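Local structure of regulator of polyketide synthase expression (Bifidobacterium adolescentis, 3ONQ) at residues 39-44 / 131-136; 72-77 / 84-89; 214-219 / 224-229; 235-240 / 248-253. The protein probably regulates transcription of polyketide synthase genes, binding DNA through a C-terminal helix-turn-helix domain of the PucR family. All coordinates share one frame; numbering follows the deposited sequence.

Interaction 1: residues 39-44 / 131-136; sequences DRVVSL and SGVAGA. With SO4 (sulfate ion), chain P.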
loop_
_atom_site.group_PDB
_atom_site.type_symbol
_atom_site.label_atom_id
_atom_site.label_comp_id
_atom_site.label_asym_id
_atom_site.label_seq_id
_atom_site.Cartn_x
_atom_site.Cartn_y
_atom_site.Cartn_z
ATOM N N ASP B 39 -9.251 -6.926 -0.033
ATOM C CA ASP B 39 -10.439 -7.290 -0.795
ATOM C C ASP B 39 -11.457 -8.092 0.004
ATOM O O ASP B 39 -12.645 -7.978 -0.235
ATOM C CB ASP B 39 -10.048 -8.016 -2.078
ATOM C CG ASP B 39 -9.606 -7.064 -3.166
ATOM O OD1 ASP B 39 -10.063 -5.906 -3.173
ATOM O OD2 ASP B 39 -8.801 -7.471 -4.017
ATOM N N ARG B 40 -11.000 -8.912 0.935
ATOM C CA ARG B 40 -11.924 -9.670 1.760
ATOM C C ARG B 40 -12.825 -8.731 2.570
ATOM O O ARG B 40 -14.007 -8.978 2.730
ATOM C CB ARG B 40 -11.165 -10.600 2.700
ATOM C CG ARG B 40 -10.310 -11.629 2.007
ATOM C CD ARG B 40 -9.370 -12.310 2.972
ATOM N NE ARG B 40 -8.398 -11.382 3.530
ATOM C CZ ARG B 40 -7.682 -11.614 4.619
ATOM N NH1 ARG B 40 -7.815 -12.750 5.277
ATOM N NH2 ARG B 40 -6.828 -10.709 5.050
ATOM N N VAL B 41 -12.246 -7.652 3.077
ATOM C CA VAL B 41 -12.978 -6.658 3.856
ATOM C C VAL B 41 -13.905 -5.879 2.944
ATOM O O VAL B 41 -15.029 -5.556 3.306
ATOM C CB VAL B 41 -12.004 -5.708 4.591
ATOM C CG1 VAL B 41 -12.762 -4.676 5.393
ATOM C CG2 VAL B 41 -11.078 -6.501 5.478
ATOM N N VAL B 42 -13.436 -5.586 1.737
ATOM C CA VAL B 42 -14.315 -5.007 0.736
ATOM C C VAL B 42 -15.523 -5.918 0.498
ATOM O O VAL B 42 -16.663 -5.445 0.425
ATOM C CB VAL B 42 -13.581 -4.776 -0.592
ATOM C CG1 VAL B 42 -14.553 -4.249 -1.648
ATOM C CG2 VAL B 42 -12.407 -3.825 -0.394
ATOM N N SER B 43 -15.277 -7.227 0.394
ATOM C CA SER B 43 -16.370 -8.184 0.211
ATOM C C SER B 43 -17.338 -8.191 1.401
ATOM O O SER B 43 -18.557 -8.220 1.223
ATOM C CB SER B 43 -15.839 -9.607 -0.059
ATOM O OG SER B 43 -15.219 -9.703 -1.336
ATOM N N LEU B 44 -16.803 -8.170 2.616
ATOM C CA LEU B 44 -17.676 -8.127 3.784
ATOM C C LEU B 44 -18.549 -6.876 3.762
ATOM O O LEU B 44 -19.747 -6.935 4.030
ATOM C CB LEU B 44 -16.867 -8.174 5.074
ATOM C CG LEU B 44 -16.131 -9.482 5.356
ATOM C CD1 LEU B 44 -15.406 -9.365 6.676
ATOM C CD2 LEU B 44 -17.091 -10.646 5.384
ATOM N N SER B 131 -13.281 8.055 2.493
ATOM C CA SER B 131 -13.867 7.317 1.377
ATOM C C SER B 131 -13.412 5.867 1.292
ATOM O O SER B 131 -12.237 5.542 1.526
ATOM C CB SER B 131 -13.586 8.029 0.049
ATOM O OG SER B 131 -12.194 8.128 -0.169
ATOM N N GLY B 132 -14.358 5.004 0.945
ATOM C CA GLY B 132 -14.082 3.598 0.727
ATOM C C GLY B 132 -13.686 2.852 1.988
ATOM O O GLY B 132 -13.663 3.400 3.092
ATOM N N VAL B 133 -13.375 1.578 1.812
ATOM C CA VAL B 133 -13.014 0.707 2.921
ATOM C C VAL B 133 -11.781 1.209 3.680
ATOM O O VAL B 133 -11.759 1.188 4.904
ATOM C CB VAL B 133 -12.833 -0.743 2.438
ATOM C CG1 VAL B 133 -12.158 -1.567 3.493
ATOM C CG2 VAL B 133 -14.193 -1.341 2.095
ATOM N N ALA B 134 -10.769 1.681 2.963
ATOM C CA ALA B 134 -9.586 2.242 3.619
ATOM C C ALA B 134 -9.950 3.464 4.478
ATOM O O ALA B 134 -9.413 3.644 5.566
ATOM C CB ALA B 134 -8.517 2.608 2.589
ATOM N N GLY B 135 -10.862 4.298 3.985
ATOM C CA GLY B 135 -11.319 5.452 4.744
ATOM C C GLY B 135 -12.101 5.029 5.974
ATOM O O GLY B 135 -11.929 5.583 7.055
ATOM N N ALA B 136 -12.967 4.037 5.801
ATOM C CA ALA B 136 -13.702 3.455 6.913
ATOM C C ALA B 136 -12.741 3.007 8.013
ATOM O O ALA B 136 -12.945 3.310 9.192
ATOM C CB ALA B 136 -14.551 2.276 6.423
HETATM S S SO4 P . -9.742 9.879 2.550
HETATM O O1 SO4 P . -9.497 10.803 3.662
HETATM O O2 SO4 P . -10.683 10.486 1.610
HETATM O O3 SO4 P . -8.483 9.615 1.862
HETATM O O4 SO4 P . -10.303 8.627 3.046
#
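Val133, in the first turn of helix 132-149, puts its two methyl groups against two successive valines of helix 39-48. Its CG1 lies 3.7 Å from CG1 of Val41, while its CG2 sits 3.9 Å from CG2 of Val42 and equally near the Val42 CA. The fork is set by the first torsion of Val133 (chi1 167°): CG1 is anti to the backbone N and CG2 anti to the carbonyl carbon, which gives each branch a different valine to touch. The side chains meet at a slant, and the nearest CA atoms, those of Val42 and Val133, are 6.3 Å apart. Leu32 of helix 21-33 packs on both Val41 and Val133, and Phe54 also touches Val133, extending the apolar patch beyond the two helices. On the far side of the second segment Ser131 N donates a nearly straight hydrogen bond of 3.1 Å to O4 of a sulfate ion, probably from the crystallisation liquor, which Arg130 also binds. No hydrogen bond or charge pair links 39-44 to 131-136. Between them the contact is thus wholly apolar, a small one that joins helix 39-48 to the start of helix 132-149 and whose fit depends on shape and exclusion of water.

Interaction 2: residues 72-77 / 84-89; sequences LAIRKA and EHVVIG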
loop_
_atom_site.group_PDB
_atom_site.type_symbol
_atom_site.label_atom_id
_atom_site.label_comp_id
_atom_site.label_asym_id
_atom_site.label_seq_id
_atom_site.Cartn_x
_atom_site.Cartn_y
_atom_site.Cartn_z
ATOM N N LEU B 72 -29.619 1.428 19.301
ATOM C CA LEU B 72 -30.958 1.623 18.764
ATOM C C LEU B 72 -31.141 3.082 18.378
ATOM O O LEU B 72 -31.624 3.398 17.285
ATOM C CB LEU B 72 -32.010 1.217 19.791
ATOM C CG LEU B 72 -33.456 1.471 19.367
ATOM C CD1 LEU B 72 -33.718 0.842 18.006
ATOM C CD2 LEU B 72 -34.432 0.950 20.418
ATOM N N ALA B 73 -30.745 3.967 19.285
ATOM C CA ALA B 73 -30.790 5.398 19.041
ATOM C C ALA B 73 -30.034 5.773 17.765
ATOM O O ALA B 73 -30.542 6.522 16.945
ATOM C CB ALA B 73 -30.237 6.148 20.227
ATOM N N ILE B 74 -28.821 5.252 17.595
ATOM C CA ILE B 74 -28.012 5.587 16.423
ATOM C C ILE B 74 -28.609 5.036 15.123
ATOM O O ILE B 74 -28.672 5.740 14.112
ATOM C CB ILE B 74 -26.561 5.079 16.568
ATOM C CG1 ILE B 74 -25.880 5.729 17.770
ATOM C CG2 ILE B 74 -25.772 5.363 15.301
ATOM C CD1 ILE B 74 -24.451 5.239 17.987
ATOM N N ARG B 75 -29.043 3.781 15.128
ATOM C CA ARG B 75 -29.679 3.255 13.923
ATOM C C ARG B 75 -30.934 4.038 13.542
ATOM O O ARG B 75 -31.189 4.273 12.364
ATOM C CB ARG B 75 -29.965 1.762 14.045
ATOM C CG ARG B 75 -28.699 0.938 14.259
ATOM C CD ARG B 75 -28.940 -0.571 14.142
ATOM N NE ARG B 75 -27.772 -1.306 14.623
ATOM C CZ ARG B 75 -26.694 -1.559 13.888
ATOM N NH1 ARG B 75 -26.642 -1.158 12.620
ATOM N NH2 ARG B 75 -25.665 -2.222 14.421
ATOM N N LYS B 76 -31.709 4.458 14.536
ATOM C CA LYS B 76 -32.913 5.235 14.266
ATOM C C LYS B 76 -32.565 6.612 13.683
ATOM O O LYS B 76 -33.213 7.098 12.751
ATOM C CB LYS B 76 -33.751 5.397 15.536
ATOM C CG LYS B 76 -34.915 6.365 15.360
ATOM C CD LYS B 76 -35.663 6.621 16.663
ATOM C CE LYS B 76 -36.751 7.678 16.474
ATOM N NZ LYS B 76 -37.750 7.276 15.436
ATOM N N ALA B 77 -31.537 7.243 14.238
ATOM C CA ALA B 77 -31.153 8.570 13.789
ATOM C C ALA B 77 -30.673 8.514 12.342
ATOM O O ALA B 77 -31.036 9.361 11.528
ATOM C CB ALA B 77 -30.088 9.166 14.696
ATOM N N GLU B 84 -29.030 4.168 5.322
ATOM C CA GLU B 84 -29.386 2.771 5.553
ATOM C C GLU B 84 -28.217 1.886 5.973
ATOM O O GLU B 84 -28.374 0.678 6.120
ATOM C CB GLU B 84 -30.070 2.186 4.326
ATOM C CG GLU B 84 -29.551 2.703 3.007
ATOM C CD GLU B 84 -30.464 2.307 1.868
ATOM O OE1 GLU B 84 -31.289 1.391 2.070
ATOM O OE2 GLU B 84 -30.368 2.910 0.780
ATOM N N HIS B 85 -27.047 2.483 6.157
ATOM C CA HIS B 85 -25.889 1.715 6.602
ATOM C C HIS B 85 -25.198 2.409 7.755
ATOM O O HIS B 85 -24.824 3.580 7.648
ATOM C CB HIS B 85 -24.904 1.528 5.455
ATOM C CG HIS B 85 -25.537 0.991 4.211
ATOM N ND1 HIS B 85 -26.191 -0.222 4.176
ATOM C CD2 HIS B 85 -25.628 1.505 2.960
ATOM C CE1 HIS B 85 -26.654 -0.435 2.958
ATOM N NE2 HIS B 85 -26.325 0.597 2.200
ATOM N N VAL B 86 -25.056 1.690 8.863
ATOM C CA VAL B 86 -24.177 2.109 9.935
ATOM C C VAL B 86 -23.605 0.865 10.630
ATOM O O VAL B 86 -24.347 0.014 11.128
ATOM C CB VAL B 86 -24.876 3.089 10.914
ATOM C CG1 VAL B 86 -26.094 2.457 11.523
ATOM C CG2 VAL B 86 -23.903 3.564 11.998
ATOM N N VAL B 87 -22.281 0.742 10.606
ATOM C CA VAL B 87 -21.586 -0.349 11.288
ATOM C C VAL B 87 -21.261 0.078 12.703
ATOM O O VAL B 87 -20.573 1.087 12.915
ATOM C CB VAL B 87 -20.287 -0.722 10.564
ATOM C CG1 VAL B 87 -19.451 -1.687 11.416
ATOM C CG2 VAL B 87 -20.618 -1.338 9.197
ATOM N N ILE B 88 -21.759 -0.686 13.668
ATOM C CA ILE B 88 -21.606 -0.341 15.077
ATOM C C ILE B 88 -20.848 -1.433 15.798
ATOM O O ILE B 88 -21.083 -2.615 15.560
ATOM C CB ILE B 88 -22.976 -0.143 15.745
ATOM C CG1 ILE B 88 -23.755 0.953 15.012
ATOM C CG2 ILE B 88 -22.823 0.175 17.239
ATOM C CD1 ILE B 88 -25.063 1.329 15.672
ATOM N N GLY B 89 -19.927 -1.040 16.672
ATOM C CA GLY B 89 -19.155 -2.008 17.437
ATOM C C GLY B 89 -18.651 -1.411 18.735
ATOM O O GLY B 89 -18.685 -0.200 18.929
#
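Helix 67-80 and strand 86-91 run almost exactly antiparallel where Ile74 and Arg75 face Val86 and Ile88: the short axes of 72-77 and 86-89 pass 9.7 Å apart at 171°. The closest CA pair is Arg75 with Val86. Alternation along the strand turns Val86 and Ile88 toward the helix, whereas Val87 points to the other face of the sheet. Ile74 makes the apolar part of the seam, its CG2 branch standing 4.1 Å from CD1 of Ile88 and 4.2 Å from CG2 of Val86. This is helix-on-sheet packing at one edge of the alpha-beta-alpha sandwich, since 86-91 is an outermost strand of the sheet within the chain; Leu95 and Ala97 of the adjoining strand continue the surface under Ile74. Arg75 reaches the strand from the flank of the helix. With CG anti to the carbonyl carbon and the chain extended to NE, its guanidinium comes to lie against Ile88, whose CD1 is 3.7 Å above the plane and over its centre. Arg75 NH1 donates to Val86 O at 3.0 Å; the oxygen is tilted 30° out of the guanidinium plane and the bond is bent (131° at the hydrogen), although the donor lies in the carbonyl plane. Arg75 NH2 forms a salt bridge with Glu25, whose OE2 also accepts from Ile88 N. A leucine in place of Arg75 would probably deprive Val86 O of this donor and leave the Glu25 carboxylate without its positive partner.

Interaction 3: residues 214-219 / 224-229; sequences NTAKEL and NTVRYR. With SO4 (sulfate ion), chain S.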
loop_
_atom_site.group_PDB
_atom_site.type_symbol
_atom_site.label_atom_id
_atom_site.label_comp_id
_atom_site.label_asym_id
_atom_site.label_seq_id
_atom_site.Cartn_x
_atom_site.Cartn_y
_atom_site.Cartn_z
ATOM N N ASN B 214 13.011 37.113 23.250
ATOM C CA ASN B 214 14.178 36.247 23.115
ATOM C C ASN B 214 14.323 35.727 21.699
ATOM O O ASN B 214 15.435 35.493 21.235
ATOM C CB ASN B 214 14.145 35.086 24.110
ATOM C CG ASN B 214 14.191 35.552 25.554
ATOM O OD1 ASN B 214 14.520 36.709 25.842
ATOM N ND2 ASN B 214 13.867 34.651 26.473
ATOM N N THR B 215 13.195 35.552 21.016
ATOM C CA THR B 215 13.210 35.066 19.642
ATOM C C THR B 215 13.757 36.176 18.743
ATOM O O THR B 215 14.691 35.950 17.980
ATOM C CB THR B 215 11.799 34.598 19.176
ATOM O OG1 THR B 215 11.327 33.551 20.033
ATOM C CG2 THR B 215 11.843 34.084 17.751
ATOM N N ALA B 216 13.183 37.377 18.858
ATOM C CA ALA B 216 13.715 38.567 18.190
ATOM C C ALA B 216 15.220 38.728 18.398
ATOM O O ALA B 216 15.961 38.970 17.457
ATOM C CB ALA B 216 12.987 39.829 18.664
ATOM N N LYS B 217 15.662 38.602 19.642
ATOM C CA LYS B 217 17.071 38.751 19.980
ATOM C C LYS B 217 17.936 37.694 19.283
ATOM O O LYS B 217 18.968 38.014 18.693
ATOM C CB LYS B 217 17.241 38.677 21.498
ATOM C CG LYS B 217 18.673 38.573 21.982
ATOM C CD LYS B 217 18.702 38.518 23.516
ATOM C CE LYS B 217 20.123 38.397 24.073
ATOM N NZ LYS B 217 20.814 37.130 23.691
ATOM N N GLU B 218 17.509 36.439 19.363
ATOM C CA GLU B 218 18.197 35.326 18.706
ATOM C C GLU B 218 18.302 35.493 17.188
ATOM O O GLU B 218 19.328 35.176 16.594
ATOM C CB GLU B 218 17.483 34.008 19.013
ATOM C CG GLU B 218 18.294 33.035 19.828
ATOM C CD GLU B 218 19.636 32.725 19.191
ATOM O OE1 GLU B 218 19.690 31.888 18.263
ATOM O OE2 GLU B 218 20.639 33.326 19.620
ATOM N N LEU B 219 17.239 35.985 16.561
ATOM C CA LEU B 219 17.179 36.015 15.100
ATOM C C LEU B 219 17.562 37.349 14.478
ATOM O O LEU B 219 17.563 37.492 13.252
ATOM C CB LEU B 219 15.781 35.616 14.628
ATOM C CG LEU B 219 15.339 34.183 14.925
ATOM C CD1 LEU B 219 13.893 34.000 14.516
ATOM C CD2 LEU B 219 16.246 33.170 14.232
ATOM N N ASN B 224 7.903 42.473 16.300
ATOM C CA ASN B 224 6.752 42.471 15.396
ATOM C C ASN B 224 6.933 41.511 14.239
ATOM O O ASN B 224 5.964 40.962 13.713
ATOM C CB ASN B 224 6.484 43.868 14.834
ATOM C CG ASN B 224 5.930 44.818 15.874
ATOM O OD1 ASN B 224 5.497 44.393 16.945
ATOM N ND2 ASN B 224 5.929 46.115 15.560
ATOM N N THR B 225 8.178 41.317 13.832
ATOM C CA THR B 225 8.449 40.425 12.723
ATOM C C THR B 225 8.227 38.974 13.152
ATOM O O THR B 225 7.640 38.175 12.405
ATOM C CB THR B 225 9.855 40.655 12.149
ATOM O OG1 THR B 225 9.875 41.933 11.507
ATOM C CG2 THR B 225 10.203 39.593 11.132
ATOM N N VAL B 226 8.675 38.643 14.358
ATOM C CA VAL B 226 8.402 37.327 14.914
ATOM C C VAL B 226 6.893 37.132 15.031
ATOM O O VAL B 226 6.363 36.084 14.659
ATOM C CB VAL B 226 9.026 37.153 16.302
ATOM C CG1 VAL B 226 8.624 35.794 16.894
ATOM C CG2 VAL B 226 10.543 37.288 16.228
ATOM N N ARG B 227 6.212 38.152 15.549
ATOM C CA ARG B 227 4.763 38.107 15.717
ATOM C C ARG B 227 4.089 37.778 14.394
ATOM O O ARG B 227 3.246 36.890 14.313
ATOM C CB ARG B 227 4.258 39.451 16.233
ATOM C CG ARG B 227 3.372 39.375 17.462
ATOM C CD ARG B 227 2.865 40.764 17.851
ATOM N NE ARG B 227 3.950 41.643 18.288
ATOM C CZ ARG B 227 4.222 41.924 19.560
ATOM N NH1 ARG B 227 5.234 42.729 19.864
ATOM N NH2 ARG B 227 3.481 41.405 20.531
ATOM N N TYR B 228 4.478 38.502 13.353
ATOM C CA TYR B 228 3.898 38.330 12.034
ATOM C C TYR B 228 4.141 36.914 11.500
ATOM O O TYR B 228 3.228 36.272 10.966
ATOM C CB TYR B 228 4.458 39.398 11.079
ATOM C CG TYR B 228 3.987 39.291 9.640
ATOM C CD1 TYR B 228 2.819 39.927 9.218
ATOM C CD2 TYR B 228 4.718 38.574 8.697
ATOM C CE1 TYR B 228 2.385 39.841 7.898
ATOM C CE2 TYR B 228 4.290 38.479 7.375
ATOM C CZ TYR B 228 3.126 39.113 6.983
ATOM O OH TYR B 228 2.703 39.023 5.675
ATOM N N ARG B 229 5.361 36.416 11.640
ATOM C CA ARG B 229 5.648 35.045 11.203
ATOM C C ARG B 229 4.853 33.967 11.940
ATOM O O ARG B 229 4.388 33.008 11.317
ATOM C CB ARG B 229 7.142 34.740 11.277
ATOM C CG ARG B 229 7.958 35.586 10.310
ATOM C CD ARG B 229 9.425 35.509 10.648
ATOM N NE ARG B 229 10.231 36.340 9.763
ATOM C CZ ARG B 229 11.553 36.458 9.860
ATOM N NH1 ARG B 229 12.219 35.795 10.809
ATOM N NH2 ARG B 229 12.206 37.232 9.001
HETATM S S SO4 S . 9.431 38.153 6.643
HETATM O O1 SO4 S . 8.876 39.457 6.296
HETATM O O2 SO4 S . 9.286 37.232 5.516
HETATM O O3 SO4 S . 10.848 38.319 6.957
HETATM O O4 SO4 S . 8.712 37.620 7.797
#
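The PucR-type helix-turn-helix supplies this contact: helix 212-219 and helix 223-237 follow each other after a short turn and, over these segments, cross at 106° with their axes 9.3 Å apart, as in the two helices of that motif. By analogy with other such domains the second would be the recognition helix. Val226 is the residue that fills the angle between them. Its CG1, anti to the backbone N (chi1 176°), lies 3.7 Å from CG2 of Thr215, and its CG2 rests 3.7 Å from the backbone N of Ala216 and 4.3 Å from the Ala216 CB. A small side chain at Ala216 suits this close passage, with the two CA atoms 6.4 Å apart. Thr215 offers Val226 its methyl branch, while its hydroxyl is hydrogen-bonded to Ser211 O, so the buried polar atom is satisfied by the residue just before the helix. Leu219, packed on helix 198-207, approaches Arg229 at the edge of the guanidinium. The Thr225 methyl lies over one face of the extended Arg229's guanidinium, offset toward the rim, and Arg229 NH1 bonds to Thr201 of helix 198-207. A sulfate, probably from the crystallisation liquor, sits at the guanidinium edge, in its plane. Both bonds are nearly straight: NE of Arg229 reaches sulfate O4 at 2.8 Å, and NH2 of Arg229 reaches sulfate O3 at 2.7 Å.

Interaction 4: residues 235-240 / 248-253; sequences ETTGWD and YVLTTA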
loop_
_atom_site.group_PDB
_atom_site.type_symbol
_atom_site.label_atom_id
_atom_site.label_comp_id
_atom_site.label_asym_id
_atom_site.label_seq_id
_atom_site.Cartn_x
_atom_site.Cartn_y
_atom_site.Cartn_z
ATOM N N GLU B 235 -1.853 30.479 10.283
ATOM C CA GLU B 235 -2.760 30.423 9.141
ATOM C C GLU B 235 -2.515 29.189 8.294
ATOM O O GLU B 235 -3.461 28.557 7.835
ATOM C CB GLU B 235 -2.666 31.698 8.293
ATOM C CG GLU B 235 -3.087 32.941 9.078
ATOM C CD GLU B 235 -2.790 34.245 8.358
ATOM O OE1 GLU B 235 -2.128 34.211 7.290
ATOM O OE2 GLU B 235 -3.218 35.304 8.872
ATOM N N THR B 236 -1.249 28.834 8.094
ATOM C CA THR B 236 -0.936 27.725 7.199
ATOM C C THR B 236 -1.094 26.344 7.840
ATOM O O THR B 236 -1.345 25.371 7.139
ATOM C CB THR B 236 0.477 27.831 6.610
ATOM O OG1 THR B 236 1.430 27.740 7.668
ATOM C CG2 THR B 236 0.661 29.155 5.866
ATOM N N THR B 237 -0.927 26.252 9.155
ATOM C CA THR B 237 -0.964 24.952 9.816
ATOM C C THR B 237 -2.190 24.779 10.713
ATOM O O THR B 237 -2.558 23.660 11.059
ATOM C CB THR B 237 0.310 24.702 10.673
ATOM O OG1 THR B 237 0.336 25.607 11.783
ATOM C CG2 THR B 237 1.560 24.892 9.852
ATOM N N GLY B 238 -2.812 25.885 11.101
ATOM C CA GLY B 238 -3.921 25.841 12.039
ATOM C C GLY B 238 -3.451 25.863 13.488
ATOM O O GLY B 238 -4.257 25.851 14.411
ATOM N N TRP B 239 -2.139 25.899 13.695
ATOM C CA TRP B 239 -1.595 25.869 15.051
ATOM C C TRP B 239 -0.877 27.176 15.381
ATOM O O TRP B 239 0.022 27.600 14.653
ATOM C CB TRP B 239 -0.669 24.661 15.237
ATOM C CG TRP B 239 -1.360 23.352 14.935
ATOM C CD1 TRP B 239 -1.231 22.593 13.814
ATOM C CD2 TRP B 239 -2.305 22.678 15.772
ATOM N NE1 TRP B 239 -2.028 21.470 13.902
ATOM C CE2 TRP B 239 -2.691 21.497 15.102
ATOM C CE3 TRP B 239 -2.850 22.952 17.033
ATOM C CZ2 TRP B 239 -3.616 20.598 15.644
ATOM C CZ3 TRP B 239 -3.763 22.047 17.575
ATOM C CH2 TRP B 239 -4.135 20.891 16.879
ATOM N N ASP B 240 -1.314 27.804 16.469
ATOM C CA ASP B 240 -0.829 29.107 16.927
ATOM C C ASP B 240 0.224 28.920 18.004
ATOM O O ASP B 240 -0.085 28.542 19.130
ATOM C CB ASP B 240 -2.007 29.894 17.499
ATOM C CG ASP B 240 -1.618 31.295 17.974
ATOM O OD1 ASP B 240 -0.413 31.604 18.044
ATOM O OD2 ASP B 240 -2.536 32.084 18.291
ATOM N N TYR B 248 2.591 23.015 22.164
ATOM C CA TYR B 248 2.908 21.621 22.443
ATOM C C TYR B 248 2.719 20.760 21.182
ATOM O O TYR B 248 3.560 19.918 20.873
ATOM C CB TYR B 248 2.062 21.102 23.602
ATOM C CG TYR B 248 2.171 19.613 23.791
ATOM C CD1 TYR B 248 3.335 19.036 24.271
ATOM C CD2 TYR B 248 1.111 18.781 23.485
ATOM C CE1 TYR B 248 3.435 17.667 24.437
ATOM C CE2 TYR B 248 1.198 17.424 23.655
ATOM C CZ TYR B 248 2.358 16.870 24.121
ATOM O OH TYR B 248 2.434 15.504 24.284
ATOM N N VAL B 249 1.628 20.982 20.446
ATOM C CA VAL B 249 1.422 20.297 19.165
ATOM C C VAL B 249 2.563 20.595 18.176
ATOM O O VAL B 249 3.139 19.692 17.578
ATOM C CB VAL B 249 0.058 20.663 18.525
ATOM C CG1 VAL B 249 -0.100 19.984 17.155
ATOM C CG2 VAL B 249 -1.102 20.273 19.454
ATOM N N LEU B 250 2.914 21.864 18.028
ATOM C CA LEU B 250 3.973 22.234 17.093
ATOM C C LEU B 250 5.320 21.604 17.475
ATOM O O LEU B 250 6.043 21.066 16.621
ATOM C CB LEU B 250 4.082 23.753 17.000
ATOM C CG LEU B 250 2.942 24.456 16.255
ATOM C CD1 LEU B 250 2.882 25.932 16.621
ATOM C CD2 LEU B 250 3.092 24.284 14.748
ATOM N N THR B 251 5.638 21.650 18.762
ATOM C CA THR B 251 6.876 21.069 19.275
ATOM C C THR B 251 6.927 19.587 18.892
ATOM O O THR B 251 7.959 19.083 18.449
ATOM C CB THR B 251 6.967 21.242 20.812
ATOM O OG1 THR B 251 6.898 22.634 21.133
ATOM C CG2 THR B 251 8.265 20.654 21.377
ATOM N N THR B 252 5.796 18.904 19.034
ATOM C CA THR B 252 5.720 17.482 18.715
ATOM C C THR B 252 5.949 17.264 17.225
ATOM O O THR B 252 6.732 16.400 16.822
ATOM C CB THR B 252 4.375 16.860 19.133
ATOM O OG1 THR B 252 4.174 17.053 20.537
ATOM C CG2 THR B 252 4.359 15.362 18.832
ATOM N N ALA B 253 5.288 18.072 16.406
ATOM C CA ALA B 253 5.482 17.990 14.963
ATOM C C ALA B 253 6.955 18.182 14.553
ATOM O O ALA B 253 7.453 17.498 13.653
ATOM C CB ALA B 253 4.578 18.994 14.244
#
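Trp239 packs against Val249 and Leu250 where the long helix 223-237 of the helix-turn-helix domain ends and the chain turns back into helix 244-261. The main interaction is CH-pi. Val249 CG1 stands 3.7 Å from the centroid of the six-membered ring of Trp239, 13° off the ring normal, so this methyl is centred over the face; the other branch, CG2, comes down nearer the rim, 3.7 Å from CZ3 of Trp239. Val249 holds CG1 anti to its own backbone N (chi1 177°), and its side chain meets that of Trp239 at about a right angle. Ordinary apolar contact completes the seam: Leu250 CG lies 3.8 Å from CB of Trp239, and its CD1 extends to the backbone of Asp240. Val185 of helix 175-190 packs on both Trp239 and Leu250, joining a third helix to the interface. An alanine in place of Trp239 is likely to open a gap over the methyls of Val249 and leave Val185 without its aromatic neighbour. No hydrogen bond links the two segments; the polar groups are used within them or with neighbours. Gly238, with positive phi, takes the chain out of the helix, and Asp240 N donates to the carboxylate of Asp246, near the start of helix 244-261. On that helix, Tyr248 O accepts from both N and OG1 of Thr252, from opposite faces of its plane. The Thr237 hydroxyl, also bonded to Ala233 O, forms an ST turn by accepting from the backbone N of Trp239, OG1 to N 3.1 Å.

In the fold
Interactions 1 and 2 lie in the first part of the chain, with 2 nested in the chain loop closed by 1; their nearest atoms are about 8 Å apart. Interactions 3 and 4 lie across the chain's centre, both on helix 223-237, with centres about 17 Å apart. These two are buried contacts, whereas 1 and 2 are partly buried. Only interaction 2 has a hydrogen bond between its segments, through an arginine at the helix flank; the other three have none and rest mainly on apolar contacts, with aliphatic methyls in 1 and 3 and an indole face in 4. Sulfate ions border interactions 1 and 3, while in 4 Tyr248 and Thr252 meet another subunit.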